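Local coordinates for major royal jelly protein 1 (Apis mellifera, PDB 5YYL) that is the most abundant protein of royal jelly, probably nourishing developing larvae, and binds the sterol 24-methylenecholesterol, at residues Leu142-Thr146 / Lys182-Ser186; Thr230-Asp234 / Gln250-Ser254. All blocks are in the same frame, centred on the assembly; numbering follows the deposited sequence.

Contact 1 (Leu142-Thr146 / Lys182-Ser186); sequences LVNNT and KGRLS. With NAG (2-acetamido-2-deoxy-beta-D-glucopyranose), chain E.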
loop_
_atom_site.group_PDB
_atom_site.type_symbol
_atom_site.label_atom_id
_atom_site.label_comp_id
_atom_site.label_asym_id
_atom_site.label_seq_id
_atom_site.Cartn_x
_atom_site.Cartn_y
_atom_site.Cartn_z
ATOM N N LEU A 142 -36.658 16.836 34.200
ATOM C CA LEU A 142 -36.353 17.317 35.531
ATOM C C LEU A 142 -35.340 18.454 35.478
ATOM O O LEU A 142 -34.504 18.516 34.572
ATOM C CB LEU A 142 -35.836 16.189 36.434
ATOM C CG LEU A 142 -36.903 15.302 37.077
ATOM C CD1 LEU A 142 -38.076 14.981 36.153
ATOM C CD2 LEU A 142 -36.237 14.027 37.558
ATOM N N VAL A 143 -35.448 19.357 36.455
ATOM C CA VAL A 143 -34.446 20.375 36.718
ATOM C C VAL A 143 -33.940 20.137 38.134
ATOM O O VAL A 143 -34.724 19.781 39.013
ATOM C CB VAL A 143 -35.027 21.790 36.555
ATOM C CG1 VAL A 143 -33.960 22.835 36.835
ATOM C CG2 VAL A 143 -35.611 21.971 35.159
ATOM N N ASN A 144 -32.631 20.299 38.342
ATOM C CA ASN A 144 -31.977 19.931 39.613
ATOM C C ASN A 144 -32.245 18.472 40.024
ATOM O O ASN A 144 -32.205 18.135 41.206
ATOM C CB ASN A 144 -32.397 20.869 40.761
ATOM C CG ASN A 144 -32.236 22.349 40.430
ATOM O OD1 ASN A 144 -32.017 22.723 39.283
ATOM N ND2 ASN A 144 -32.385 23.187 41.442
ATOM N N ASN A 145 -32.506 17.617 39.029
ATOM C CA ASN A 145 -32.874 16.200 39.216
ATOM C C ASN A 145 -34.147 15.945 40.063
ATOM O O ASN A 145 -34.319 14.837 40.594
ATOM C CB ASN A 145 -31.658 15.417 39.782
ATOM C CG ASN A 145 -31.544 13.993 39.234
ATOM O OD1 ASN A 145 -31.745 13.728 38.040
ATOM N ND2 ASN A 145 -31.190 13.071 40.114
ATOM N N THR A 146 -35.031 16.948 40.184
ATOM C CA THR A 146 -36.240 16.857 41.043
ATOM C C THR A 146 -37.465 17.592 40.461
ATOM O O THR A 146 -38.478 16.956 40.171
ATOM C CB THR A 146 -35.982 17.367 42.480
ATOM O OG1 THR A 146 -35.420 18.682 42.434
ATOM C CG2 THR A 146 -35.026 16.450 43.230
ATOM N N LYS A 182 -44.831 10.624 42.415
ATOM C CA LYS A 182 -43.396 10.830 42.238
ATOM C C LYS A 182 -42.904 10.155 40.958
ATOM O O LYS A 182 -43.483 9.176 40.497
ATOM C CB LYS A 182 -42.634 10.290 43.450
ATOM C CG LYS A 182 -42.954 11.003 44.761
ATOM N N GLY A 183 -41.853 10.724 40.371
ATOM C CA GLY A 183 -41.215 10.142 39.191
ATOM C C GLY A 183 -39.820 10.672 38.884
ATOM O O GLY A 183 -39.573 11.898 38.943
ATOM N N ARG A 184 -38.907 9.749 38.563
ATOM C CA ARG A 184 -37.590 10.098 38.010
ATOM C C ARG A 184 -37.071 9.017 37.064
ATOM O O ARG A 184 -36.491 8.031 37.503
ATOM C CB ARG A 184 -36.577 10.367 39.119
ATOM C CG ARG A 184 -35.246 10.887 38.587
ATOM C CD ARG A 184 -34.495 11.717 39.601
ATOM N NE ARG A 184 -33.783 10.908 40.590
ATOM C CZ ARG A 184 -33.569 11.256 41.861
ATOM N NH1 ARG A 184 -34.030 12.412 42.356
ATOM N NH2 ARG A 184 -32.894 10.417 42.652
ATOM N N LEU A 185 -37.241 9.257 35.765
ATOM C CA LEU A 185 -36.844 8.318 34.723
ATOM C C LEU A 185 -35.311 8.307 34.559
ATOM O O LEU A 185 -34.720 9.241 34.004
ATOM C CB LEU A 185 -37.565 8.688 33.415
ATOM C CG LEU A 185 -39.103 8.847 33.521
ATOM C CD1 LEU A 185 -39.781 8.877 32.166
ATOM C CD2 LEU A 185 -39.731 7.743 34.355
ATOM N N SER A 186 -34.674 7.255 35.060
ATOM C CA SER A 186 -33.221 7.216 35.313
ATOM C C SER A 186 -32.423 6.099 34.607
ATOM O O SER A 186 -31.265 5.874 34.947
ATOM C CB SER A 186 -33.061 6.983 36.810
ATOM O OG SER A 186 -33.534 5.660 37.177
HETATM C C1 NAG E . -32.292 24.628 41.387
HETATM C C2 NAG E . -33.647 25.355 41.422
HETATM C C3 NAG E . -33.429 26.872 41.528
HETATM C C4 NAG E . -32.522 27.281 42.690
HETATM C C5 NAG E . -31.244 26.424 42.621
HETATM C C6 NAG E . -30.279 26.563 43.795
HETATM C C7 NAG E . -35.813 24.879 40.307
HETATM C C8 NAG E . -36.521 24.674 38.997
HETATM N N2 NAG E . -34.488 25.111 40.249
HETATM O O3 NAG E . -34.683 27.549 41.669
HETATM O O4 NAG E . -32.283 28.698 42.525
HETATM O O5 NAG E . -31.581 25.033 42.559
HETATM O O6 NAG E . -30.962 26.344 45.032
HETATM O O7 NAG E . -36.441 24.823 41.350
#

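Contact 2 (Thr230-Asp234 / Gln250-Ser254); sequences TFDYD and QDGIS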
loop_
_atom_site.group_PDB
_atom_site.type_symbol
_atom_site.label_atom_id
_atom_site.label_comp_id
_atom_site.label_asym_id
_atom_site.label_seq_id
_atom_site.Cartn_x
_atom_site.Cartn_y
_atom_site.Cartn_z
ATOM N N THR A 230 -39.785 -6.236 43.509
ATOM C CA THR A 230 -38.434 -6.203 42.953
ATOM C C THR A 230 -38.028 -4.812 42.451
ATOM O O THR A 230 -36.838 -4.507 42.426
ATOM C CB THR A 230 -38.259 -7.241 41.817
ATOM O OG1 THR A 230 -39.106 -6.918 40.711
ATOM C CG2 THR A 230 -38.571 -8.659 42.329
ATOM N N PHE A 231 -39.005 -3.991 42.058
ATOM C CA PHE A 231 -38.777 -2.568 41.709
ATOM C C PHE A 231 -38.685 -1.615 42.914
ATOM O O PHE A 231 -38.345 -0.436 42.730
ATOM C CB PHE A 231 -39.879 -2.026 40.779
ATOM C CG PHE A 231 -40.075 -2.794 39.511
ATOM C CD1 PHE A 231 -39.229 -3.827 39.105
ATOM C CD2 PHE A 231 -41.128 -2.445 38.697
ATOM C CE1 PHE A 231 -39.471 -4.514 37.924
ATOM C CE2 PHE A 231 -41.376 -3.123 37.517
ATOM C CZ PHE A 231 -40.549 -4.162 37.126
ATOM N N ASP A 232 -39.007 -2.089 44.113
ATOM C CA ASP A 232 -39.089 -1.220 45.292
ATOM C C ASP A 232 -37.740 -1.106 45.982
ATOM O O ASP A 232 -36.927 -2.032 45.924
ATOM C CB ASP A 232 -40.126 -1.736 46.299
ATOM C CG ASP A 232 -41.558 -1.666 45.779
ATOM O OD1 ASP A 232 -42.399 -2.429 46.329
ATOM O OD2 ASP A 232 -41.851 -0.854 44.861
ATOM N N TYR A 233 -37.522 0.032 46.650
ATOM C CA TYR A 233 -36.282 0.275 47.382
ATOM C C TYR A 233 -36.295 -0.507 48.690
ATOM O O TYR A 233 -37.358 -0.724 49.272
ATOM C CB TYR A 233 -36.061 1.780 47.627
ATOM C CG TYR A 233 -36.609 2.368 48.916
ATOM C CD1 TYR A 233 -35.815 2.444 50.057
ATOM C CD2 TYR A 233 -37.904 2.877 48.986
ATOM C CE1 TYR A 233 -36.296 2.988 51.240
ATOM C CE2 TYR A 233 -38.397 3.437 50.166
ATOM C CZ TYR A 233 -37.583 3.484 51.293
ATOM O OH TYR A 233 -38.022 4.022 52.479
ATOM N N ASP A 234 -35.115 -0.940 49.138
ATOM C CA ASP A 234 -34.973 -1.638 50.401
ATOM C C ASP A 234 -34.344 -0.673 51.404
ATOM O O ASP A 234 -33.239 -0.182 51.163
ATOM C CB ASP A 234 -34.094 -2.866 50.204
ATOM C CG ASP A 234 -34.126 -3.810 51.386
ATOM O OD1 ASP A 234 -34.501 -3.380 52.502
ATOM O OD2 ASP A 234 -33.757 -4.992 51.194
ATOM N N GLN A 250 -32.974 6.742 48.937
ATOM C CA GLN A 250 -34.235 5.982 48.900
ATOM C C GLN A 250 -34.751 5.916 47.462
ATOM O O GLN A 250 -35.736 6.572 47.114
ATOM C CB GLN A 250 -35.290 6.621 49.811
ATOM C CG GLN A 250 -34.897 6.721 51.275
ATOM C CD GLN A 250 -36.013 7.290 52.143
ATOM O OE1 GLN A 250 -36.770 8.185 51.724
ATOM N NE2 GLN A 250 -36.120 6.769 53.366
ATOM N N ASP A 251 -34.068 5.132 46.630
ATOM C CA ASP A 251 -34.398 4.971 45.215
ATOM C C ASP A 251 -34.512 3.486 44.872
ATOM O O ASP A 251 -33.796 2.649 45.433
ATOM C CB ASP A 251 -33.334 5.632 44.321
ATOM C CG ASP A 251 -33.239 7.132 44.521
ATOM O OD1 ASP A 251 -34.226 7.837 44.243
ATOM O OD2 ASP A 251 -32.165 7.612 44.933
ATOM N N GLY A 252 -35.427 3.181 43.948
ATOM C CA GLY A 252 -35.686 1.813 43.469
ATOM C C GLY A 252 -35.072 1.509 42.115
ATOM O O GLY A 252 -33.915 1.858 41.864
ATOM N N ILE A 253 -35.847 0.864 41.244
ATOM C CA ILE A 253 -35.350 0.346 39.950
ATOM C C ILE A 253 -34.543 1.352 39.136
ATOM O O ILE A 253 -35.041 2.377 38.694
ATOM C CB ILE A 253 -36.486 -0.259 39.083
ATOM C CG1 ILE A 253 -35.917 -0.946 37.847
ATOM C CG2 ILE A 253 -37.549 0.768 38.716
ATOM C CD1 ILE A 253 -36.945 -1.751 37.088
ATOM N N SER A 254 -33.266 1.035 38.976
ATOM C CA SER A 254 -32.392 1.640 37.964
ATOM C C SER A 254 -31.314 0.615 37.555
ATOM O O SER A 254 -31.464 -0.580 37.818
ATOM C CB SER A 254 -31.772 2.940 38.494
ATOM O OG SER A 254 -31.533 3.826 37.411
#

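Contact 1 (Leu142-Thr146 / Lys182-Ser186)
Arg184 NH1 donates to the backbone carbonyl of Asn145, with NH1 3.0 Å from Asn145 O and an N-H...O angle of 141°. This bond joins two adjacent blades of the beta-propeller: Asn145 belongs to the loop between strands 134-139 and 153-158 of one blade, and Arg184 immediately precedes strand 185-192, the first strand of the next. The donor approaches close to the line of the C=O bond, while the oxygen is tilted out of the guanidinium plane. The bond is therefore bent at the arginine rather than at the acceptor.

The same arginine is gripped along its length. Its CG stands anti to the backbone N (chi1 -173°), which sends the chain out toward the loop, and a bend at chi3 then turns the guanidinium. Asn145 ND2 lies over one face of that group, off toward its rim, with the amide and guanidinium planes 18° apart. Asn145 ND2 comes 3.4 Å from Arg184 NE, but both are donors, so the approach is a van der Waals contact of nearly parallel groups and not a bond. The aliphatic part of the arginine meets Leu142 at about a right angle: Leu142 CD2 sits 3.4 Å from Arg184 CG and 3.5 Å from Arg184 CD. Outside the two segments, Arg184 NE forms a salt bridge with Glu208, a second partner for the guanidinium.

The Asn145 carbonyl belongs to a beta turn closed by the hydrogen bond from Thr146 N to Val143 O, 3.1 Å, with Asn144 and Asn145 both in left-handed helical conformation. Asn144 takes no part in the grip on the arginine; its ND2 bears the N-linked glycan, whose acetamido methyl C8 lies 3.8 Å from Val143 CG1.

Contact 2 (Thr230-Asp234 / Gln250-Ser254)
Phe231 and Ile253 meet twice, once through backbone and once through side chains. Ile253 N donates to Phe231 O at 3.2 Å with an N-H...O angle of 147°. The two side chains run alongside each other in the same direction. Ile253 CG1 is anti to its backbone N (chi1 -172°), and the extended chain brings CD1 over one face of the phenyl ring in a CH-pi contact; Ile253 CD1 lies 4.0 Å from the Phe231 ring centroid. Gly252 CA adds a CA-H...O contact to the same carbonyl.

A second CH-pi contact lies toward the surface. Gln250 CB sits over one face of the Tyr233 ring, 4.1 Å from its centroid, while Tyr233 CB rests 3.3 Å from Asp251 O.

Further out, Tyr267 and Tyr295 meet the Phe231 ring with steeply inclined planes, and Glu211 accepts a hydrogen bond from Tyr233 N. In the beta-propeller, this contact folds the loop after strand 225-226, the outermost strand of its blade, against the entry to strand 253-258, which begins the next blade, with strands 239-242 and 245-248 lying between in sequence.

Contacts 1 and 2 follow one another along the chain, and their centres lie 15 Å apart. Each brings a loop associated with one propeller blade against the start of the first strand of the next: 185-192 in contact 1, 253-258 in contact 2. The blade formed by strands 185-192 to 225-226 thus takes part in the first and immediately precedes the second. The two strand entries also touch directly, since Ser186 OG lies 2.7 Å from Ser254 OG, a probable hydrogen bond, and a long, weak ion pair runs from Arg184 to Asp251. Three successive blades are thereby connected, well away from the sterol pocket.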